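Local coordinates for conserved hypothetical protein (Streptococcus pneumoniae, PDB 2GK4) that is of unconfirmed function but, as a DNA/pantothenate metabolism flavoprotein related to CoaBC C-terminal domains, probably takes part in coenzyme A synthesis, at residues V8-T13 and L48-R53. Sequence-based numbering, arbitrary orientation.
Sequences VTSGGT and LITTKR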
loop_
_atom_site.group_PDB
_atom_site.type_symbol
_atom_site.label_atom_id
_atom_site.label_comp_id
_atom_site.label_asym_id
_atom_site.label_seq_id
_atom_site.Cartn_x
_atom_site.Cartn_y
_atom_site.Cartn_z
ATOM N N VAL A 8 -11.663 3.254 19.074
ATOM C CA VAL A 8 -11.573 4.095 17.900
ATOM C C VAL A 8 -10.890 3.313 16.810
ATOM O O VAL A 8 -9.932 2.547 17.079
ATOM C CB VAL A 8 -10.794 5.443 18.191
ATOM C CG1 VAL A 8 -10.689 6.287 16.922
ATOM C CG2 VAL A 8 -11.426 6.254 19.366
ATOM N N THR A 9 -11.365 3.459 15.566
ATOM C CA THR A 9 -10.606 2.915 14.448
ATOM C C THR A 9 -10.171 4.041 13.522
ATOM O O THR A 9 -10.879 5.065 13.360
ATOM C CB THR A 9 -11.384 1.851 13.598
ATOM O OG1 THR A 9 -12.412 2.502 12.828
ATOM C CG2 THR A 9 -12.039 0.743 14.498
ATOM N N SER A 10 -8.993 3.880 12.936
ATOM C CA SER A 10 -8.560 4.824 11.913
ATOM C C SER A 10 -7.643 4.184 10.879
ATOM O O SER A 10 -7.103 3.090 11.077
ATOM C CB SER A 10 -7.815 6.004 12.575
ATOM O OG SER A 10 -6.494 5.594 12.920
ATOM N N GLY A 11 -7.442 4.888 9.770
ATOM C CA GLY A 11 -6.508 4.411 8.765
ATOM C C GLY A 11 -7.265 3.698 7.660
ATOM O O GLY A 11 -8.363 4.100 7.298
ATOM N N GLY A 12 -6.654 2.672 7.084
ATOM C CA GLY A 12 -7.305 1.947 5.979
ATOM C C GLY A 12 -6.700 0.563 5.851
ATOM O O GLY A 12 -5.475 0.377 6.006
ATOM N N THR A 13 -7.544 -0.404 5.517
ATOM C CA THR A 13 -7.126 -1.797 5.405
ATOM C C THR A 13 -6.357 -2.037 4.100
ATOM O O THR A 13 -6.533 -1.310 3.104
ATOM C CB THR A 13 -8.339 -2.770 5.436
ATOM O OG1 THR A 13 -9.327 -2.391 4.451
ATOM C CG2 THR A 13 -8.976 -2.814 6.849
ATOM N N LEU A 48 -7.063 2.369 20.297
ATOM C CA LEU A 48 -7.071 2.729 18.877
ATOM C C LEU A 48 -6.670 1.545 18.021
ATOM O O LEU A 48 -5.550 1.031 18.157
ATOM C CB LEU A 48 -6.074 3.877 18.613
ATOM C CG LEU A 48 -5.907 4.287 17.143
ATOM C CD1 LEU A 48 -7.211 4.865 16.557
ATOM C CD2 LEU A 48 -4.737 5.283 16.956
ATOM N N ILE A 49 -7.581 1.112 17.155
ATOM C CA ILE A 49 -7.276 0.122 16.141
ATOM C C ILE A 49 -6.894 0.901 14.893
ATOM O O ILE A 49 -7.669 1.746 14.402
ATOM C CB ILE A 49 -8.498 -0.775 15.860
ATOM C CG1 ILE A 49 -8.984 -1.421 17.164
ATOM C CG2 ILE A 49 -8.187 -1.817 14.756
ATOM C CD1 ILE A 49 -7.907 -2.193 17.929
ATOM N N THR A 50 -5.692 0.648 14.401
ATOM C CA THR A 50 -5.182 1.430 13.295
ATOM C C THR A 50 -4.266 0.584 12.383
ATOM O O THR A 50 -4.213 -0.647 12.500
ATOM C CB THR A 50 -4.557 2.748 13.867
ATOM O OG1 THR A 50 -4.245 3.669 12.813
ATOM C CG2 THR A 50 -3.301 2.415 14.741
ATOM N N THR A 51 -3.582 1.240 11.455
ATOM C CA THR A 51 -2.927 0.535 10.347
ATOM C C THR A 51 -1.542 1.136 10.154
ATOM O O THR A 51 -1.201 2.175 10.773
ATOM C CB THR A 51 -3.807 0.549 9.047
ATOM O OG1 THR A 51 -3.982 1.905 8.564
ATOM C CG2 THR A 51 -5.160 -0.030 9.326
ATOM N N LYS A 52 -0.718 0.431 9.378
ATOM C CA LYS A 52 0.682 0.788 9.218
ATOM C C LYS A 52 0.915 2.215 8.714
ATOM O O LYS A 52 1.744 2.933 9.273
ATOM C CB LYS A 52 1.389 -0.239 8.319
ATOM C CG LYS A 52 2.892 -0.253 8.511
ATOM C CD LYS A 52 3.279 -0.674 9.940
ATOM C CE LYS A 52 4.689 -1.256 9.975
ATOM N NZ LYS A 52 4.900 -2.213 11.113
ATOM N N ARG A 53 0.177 2.616 7.685
ATOM C CA ARG A 53 0.332 3.926 7.048
ATOM C C ARG A 53 -0.414 5.073 7.746
ATOM O O ARG A 53 -0.312 6.242 7.331
ATOM C CB ARG A 53 -0.110 3.823 5.581
ATOM C CG ARG A 53 0.573 2.676 4.813
ATOM C CD ARG A 53 -0.280 2.189 3.651
ATOM N NE ARG A 53 -0.199 3.069 2.488
ATOM C CZ ARG A 53 -0.964 4.142 2.283
ATOM N NH1 ARG A 53 -0.793 4.868 1.179
ATOM N NH2 ARG A 53 -1.892 4.493 3.163
HETATM O O HOH W 1 -2.692 1.818 6.179
#
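V8 and T9 pair in parallel with L48 and I49, the stretches 8-12 and 48-51 running only 7° apart end to end, and two backbone hydrogen bonds define the register. I49 N donates to V8 O at 2.8 Å, and I49 O in turn accepts from S10 N at 2.9 Å. Alternation of side chains follows: V8 and L48 share one face of the sheet, T9 and I49 the other.

Apolar contact is modest. On the first face, V8 CG1 lies 3.8 Å from L48 CD1, and T36 of helix 30-41 touches both side chains. On the other, T9 CG2 only grazes I49 CB; both residues meet M78 of helix 71-81, while T9 OG1 accepts a hydrogen bond from M92 N.

Beyond the paired residues, side-chain hydroxyls replace backbone bonding. T50 OG1, anti to its own nitrogen (chi1 -170°), donates to S10 OG across 3.0 Å. One residue on, the CB of T51 is directed toward 8-13, and OG1, set between the backbone N and the carbonyl carbon of T51, accepts from G12 N at 3.1 Å with an N-H...O angle of 166°. A water extends this link, standing 2.7 Å from T51 OG1, donating to G12 O and accepting weakly from R53 N. G11 has no side chain, and its CA lies 3.6 Å from T51 OG1, so the hydroxyl comes close against the backbone here.

Neighbouring parallel strands 5-9 and 45-50, connected through the 14-16/21-25 hairpin and helix 30-41, form the beta-alpha-beta unit of a Rossmann-like fold, with the glycine-containing turn following the first strand. The chemistry therefore changes along the contact, from regular sheet bonding to a link between buried T51 and G12, which a water bridges, weakly at that end, to R53 N, tying together the two loops leaving the strand ends.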